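Local coordinates for ribosome-associated protein Y (PSrp-1) (Clostridium acetobutylicum, PDB 3KA5) that is probably required for the pairing of active 70S ribosomes into translationally inactive 100S dimers in stationary phase, here as its C-terminal domain, at residues B[30-35]-B[41-46]; B[21-26]-B[49-54]. One frame throughout, in Å; residues are numbered along the deposited sequence.

From the N terminus the chain runs through strand 2-6 and a loop into helix 15-25, whose end, with G26 just after it, supplies residues 21-26. It then enters strand 29-34. The turn after this strand leads back along strand 39-45, and contact 1 (30-35 with 41-46) closes this short hairpin. A second turn leads into strand 51-55, where contact 2 (21-26 with 49-54) brings the chain back to the helix. Contact 1 therefore lies within the longer loop that contact 2 closes. The two meet directly: V42 O accepts a probable hydrogen bond from I54 N, and V43 packs on L53. Together they tie the helix to the chain's three antiparallel strands.

Contact 1. Residues B[30-35]-B[41-46]; sequences FVFQNG and NVVYKR
Strands 30-34 and 41-45 run antiparallel at 145°, with F30 facing V43 and F32 facing N41 as hydrogen-bonded pairs and V31 facing V42 as a non-hydrogen-bonded pair. Two bonds join each outer pair. F30 N donates to V43 O at 2.8 Å, and V43 N returns a bond to F30 O. F32 N donates to N41 O, while N41 N reaches F32 O at 2.8 Å, nearly in line with that carbonyl.

On the face shared by F30, F32, N41 and V43, the F32 ring reaches over to the partner strand. The CG of F32 sits between the backbone N and the carbonyl carbon (chi1 71°), which sends the ring that way. CE2 touches N41 CB at 3.6 Å and V43 CG1 at 3.7 Å. The ring stands almost perpendicular to the N41 amide. F30 takes another course. Its CG is anti to the backbone N (chi1 -171°), which carries the ring away from the partner strand, while its CB still meets V43 CG2 at 3.7 Å. On the other face V31 CG2 lies against V42 CG2 at 4.1 Å. N34 lies against N41 beyond the last pair, and its OD1 accepts a bond from D36 N in the turn.

This beta hairpin supplies two of the three strands this chain gives to the sheet. Helix 15-25 packs over the F30 and F32 face, where L53 of strand 51-55 also touches F32 and N41. On the reverse face V31 and V42 pack against V42 and V31 of the second subunit.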
# COMPACT_ATOMS: atom_id res chain seq x y z
N PHE B 30 2.07 -5.66 -0.29
CA PHE B 30 1.23 -6.10 -1.41
C PHE B 30 -0.10 -5.37 -1.37
O PHE B 30 -0.81 -5.41 -0.36
CB PHE B 30 1.04 -7.63 -1.28
CG PHE B 30 0.38 -8.28 -2.47
CD1 PHE B 30 1.09 -8.53 -3.64
CD2 PHE B 30 -0.94 -8.71 -2.39
CE1 PHE B 30 0.50 -9.21 -4.70
CE2 PHE B 30 -1.54 -9.38 -3.44
CZ PHE B 30 -0.82 -9.63 -4.60
N VAL B 31 -0.43 -4.67 -2.46
CA VAL B 31 -1.67 -3.92 -2.56
C VAL B 31 -2.74 -4.81 -3.19
O VAL B 31 -2.48 -5.46 -4.20
CB VAL B 31 -1.49 -2.66 -3.45
CG1 VAL B 31 -2.76 -1.84 -3.47
CG2 VAL B 31 -0.31 -1.84 -2.94
N PHE B 32 -3.93 -4.83 -2.61
CA PHE B 32 -4.99 -5.67 -3.16
C PHE B 32 -6.38 -5.15 -2.84
O PHE B 32 -6.57 -4.34 -1.93
CB PHE B 32 -4.85 -7.11 -2.64
CG PHE B 32 -5.20 -7.27 -1.18
CD1 PHE B 32 -6.36 -7.94 -0.80
CD2 PHE B 32 -4.37 -6.75 -0.18
CE1 PHE B 32 -6.69 -8.09 0.55
CE2 PHE B 32 -4.70 -6.90 1.17
CZ PHE B 32 -5.86 -7.57 1.53
N GLN B 33 -7.35 -5.63 -3.60
CA GLN B 33 -8.75 -5.26 -3.39
C GLN B 33 -9.27 -6.31 -2.42
O GLN B 33 -9.35 -7.48 -2.78
CB GLN B 33 -9.50 -5.34 -4.72
CG GLN B 33 -11.00 -5.15 -4.60
CD GLN B 33 -11.40 -3.70 -4.49
OE1 GLN B 33 -11.03 -3.01 -3.54
NE2 GLN B 33 -12.15 -3.22 -5.48
N ASN B 34 -9.61 -5.90 -1.20
CA ASN B 34 -10.11 -6.84 -0.20
C ASN B 34 -11.53 -7.26 -0.59
O ASN B 34 -12.42 -6.42 -0.66
CB ASN B 34 -10.13 -6.18 1.18
CG ASN B 34 -10.38 -7.18 2.30
OD1 ASN B 34 -11.24 -8.05 2.17
ND2 ASN B 34 -9.65 -7.05 3.40
N GLY B 35 -11.72 -8.55 -0.82
CA GLY B 35 -13.03 -9.04 -1.21
C GLY B 35 -14.07 -9.01 -0.10
O GLY B 35 -15.26 -9.18 -0.37
N ASN B 41 -6.67 -2.54 0.22
CA ASN B 41 -5.93 -2.72 1.46
C ASN B 41 -4.48 -3.00 1.08
O ASN B 41 -4.18 -3.27 -0.08
CB ASN B 41 -6.45 -3.92 2.25
CG ASN B 41 -7.79 -3.67 2.93
OD1 ASN B 41 -8.40 -2.60 2.79
ND2 ASN B 41 -8.25 -4.66 3.67
N VAL B 42 -3.59 -2.97 2.07
CA VAL B 42 -2.19 -3.25 1.83
C VAL B 42 -1.66 -4.13 2.96
O VAL B 42 -1.79 -3.79 4.13
CB VAL B 42 -1.35 -1.95 1.80
CG1 VAL B 42 0.11 -2.27 1.49
CG2 VAL B 42 -1.92 -0.99 0.75
N VAL B 43 -1.10 -5.29 2.61
CA VAL B 43 -0.52 -6.16 3.62
C VAL B 43 0.98 -5.98 3.51
O VAL B 43 1.50 -5.62 2.45
CB VAL B 43 -0.89 -7.66 3.43
CG1 VAL B 43 -2.32 -7.90 3.84
CG2 VAL B 43 -0.69 -8.08 1.98
N TYR B 44 1.69 -6.19 4.61
CA TYR B 44 3.13 -6.04 4.62
C TYR B 44 3.73 -6.89 5.73
O TYR B 44 3.03 -7.33 6.63
CB TYR B 44 3.50 -4.56 4.81
CG TYR B 44 3.07 -3.99 6.15
CD1 TYR B 44 3.95 -3.97 7.23
CD2 TYR B 44 1.78 -3.51 6.34
CE1 TYR B 44 3.56 -3.48 8.48
CE2 TYR B 44 1.37 -3.02 7.59
CZ TYR B 44 2.26 -3.01 8.65
OH TYR B 44 1.86 -2.53 9.88
N LYS B 45 5.03 -7.13 5.64
CA LYS B 45 5.72 -7.93 6.64
C LYS B 45 6.42 -6.98 7.60
O LYS B 45 7.14 -6.08 7.17
CB LYS B 45 6.74 -8.85 5.97
CG LYS B 45 7.30 -9.92 6.89
CD LYS B 45 7.97 -11.03 6.11
CE LYS B 45 8.27 -12.21 7.01
NZ LYS B 45 8.82 -13.37 6.25
N ARG B 46 6.18 -7.17 8.89
CA ARG B 46 6.80 -6.31 9.90
C ARG B 46 7.85 -7.06 10.72
O ARG B 46 7.66 -8.23 11.06
CB ARG B 46 5.72 -5.74 10.83
CG ARG B 46 4.51 -6.64 11.03
CD ARG B 46 3.44 -5.99 11.90
NE ARG B 46 3.68 -6.20 13.33
CZ ARG B 46 2.92 -5.69 14.30
NH1 ARG B 46 1.87 -4.93 14.00
NH2 ARG B 46 3.21 -5.94 15.57

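Contact 2. Residues B[21-26]-B[49-54]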
# COMPACT_ATOMS: atom_id res chain seq x y z
N GLU B 21 0.13 -14.61 -1.31
CA GLU B 21 0.58 -14.09 -2.60
C GLU B 21 1.82 -13.22 -2.43
O GLU B 21 2.77 -13.31 -3.22
CB GLU B 21 -0.52 -13.26 -3.25
CG GLU B 21 -1.60 -14.07 -3.92
CD GLU B 21 -1.06 -14.90 -5.06
OE1 GLU B 21 -0.35 -14.33 -5.92
OE2 GLU B 21 -1.35 -16.10 -5.10
N MSE B 22 1.81 -12.37 -1.41
CA MSE B 22 2.95 -11.51 -1.19
C MSE B 22 4.20 -12.34 -0.99
O MSE B 22 5.26 -12.03 -1.55
CB MSE B 22 2.73 -10.61 0.03
CG MSE B 22 3.93 -9.75 0.37
SE MSE B 22 3.55 -8.65 1.93
CE MSE B 22 3.10 -10.04 3.17
N GLU B 23 4.09 -13.42 -0.22
CA GLU B 23 5.24 -14.28 0.02
C GLU B 23 5.67 -15.09 -1.20
O GLU B 23 6.86 -15.20 -1.49
CB GLU B 23 4.95 -15.22 1.19
CG GLU B 23 4.82 -14.50 2.51
CD GLU B 23 6.09 -13.76 2.88
OE1 GLU B 23 7.16 -14.39 2.88
OE2 GLU B 23 6.01 -12.55 3.18
N LEU B 24 4.70 -15.66 -1.92
CA LEU B 24 4.99 -16.46 -3.11
C LEU B 24 5.67 -15.62 -4.18
O LEU B 24 6.53 -16.11 -4.91
CB LEU B 24 3.70 -17.06 -3.68
CG LEU B 24 2.99 -18.13 -2.84
CD1 LEU B 24 1.62 -18.43 -3.44
CD2 LEU B 24 3.84 -19.38 -2.80
N LEU B 25 5.28 -14.35 -4.26
CA LEU B 25 5.83 -13.44 -5.26
C LEU B 25 7.12 -12.75 -4.81
O LEU B 25 7.81 -12.12 -5.62
CB LEU B 25 4.78 -12.40 -5.63
CG LEU B 25 3.54 -13.00 -6.30
CD1 LEU B 25 2.43 -11.95 -6.36
CD2 LEU B 25 3.89 -13.51 -7.70
N GLY B 26 7.43 -12.86 -3.52
CA GLY B 26 8.65 -12.28 -2.99
C GLY B 26 8.69 -10.81 -2.65
O GLY B 26 9.76 -10.20 -2.65
N GLY B 49 7.72 -10.71 13.01
CA GLY B 49 7.26 -12.04 12.64
C GLY B 49 5.86 -12.03 12.08
O GLY B 49 5.52 -12.82 11.20
N ASN B 50 5.03 -11.13 12.60
CA ASN B 50 3.65 -11.03 12.14
C ASN B 50 3.54 -10.24 10.85
O ASN B 50 4.52 -9.74 10.31
CB ASN B 50 2.77 -10.37 13.21
CG ASN B 50 2.60 -11.23 14.45
OD1 ASN B 50 2.12 -12.36 14.38
ND2 ASN B 50 3.00 -10.70 15.60
N TYR B 51 2.31 -10.15 10.35
CA TYR B 51 2.03 -9.42 9.13
C TYR B 51 1.08 -8.29 9.50
O TYR B 51 0.32 -8.41 10.46
CB TYR B 51 1.35 -10.34 8.11
CG TYR B 51 2.25 -11.43 7.57
CD1 TYR B 51 3.22 -11.14 6.61
CD2 TYR B 51 2.16 -12.74 8.04
CE1 TYR B 51 4.07 -12.13 6.13
CE2 TYR B 51 3.01 -13.74 7.56
CZ TYR B 51 3.96 -13.42 6.61
OH TYR B 51 4.81 -14.40 6.13
N GLY B 52 1.14 -7.20 8.74
CA GLY B 52 0.25 -6.09 9.00
C GLY B 52 -0.70 -5.90 7.84
O GLY B 52 -0.38 -6.24 6.70
N LEU B 53 -1.87 -5.36 8.14
CA LEU B 53 -2.89 -5.09 7.15
C LEU B 53 -3.32 -3.64 7.33
O LEU B 53 -3.78 -3.26 8.40
CB LEU B 53 -4.10 -6.00 7.37
CG LEU B 53 -5.31 -5.76 6.46
CD1 LEU B 53 -5.00 -6.20 5.05
CD2 LEU B 53 -6.50 -6.52 7.00
N ILE B 54 -3.14 -2.83 6.30
CA ILE B 54 -3.52 -1.42 6.35
C ILE B 54 -4.87 -1.26 5.67
O ILE B 54 -5.06 -1.69 4.52
CB ILE B 54 -2.46 -0.54 5.65
CG1 ILE B 54 -1.09 -0.80 6.28
CG2 ILE B 54 -2.84 0.93 5.77
CD1 ILE B 54 0.07 -0.15 5.55
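The helix-on-sheet packing of this small C-terminal domain continues here to the strand at one edge of the chain's own sheet. M22 and E23, from the last turns of helix 15-25, meet Y51 at the start of strand 51-55. The helix ends just beyond them in a Schellman motif, with G26 at positive phi. Strand 51-55 pairs in parallel with a strand of the second subunit, so the sheet continues across the dimer interface.

The contact is small, and Y51 is its centre. Its CG is anti to the carbonyl carbon (chi1 -69°), and the ring reaches toward the helix, where it also touches V19 one turn earlier. E23 comes from the opposite direction. Its CG and CD each lie 3.6 Å from Y51 OH, and OE2 sits at the ring edge near the ring plane. The carboxylate is turned 57° from the ring. E23 OE1 also has a long, weak ion pair with K45 NZ on the neighbouring strand.

M22 is a selenomethionine. Its chain is extended as far as SE and then bends (chi3 57°). That bend brings the terminal methyl CE to 3.6 Å from Y51 CD1.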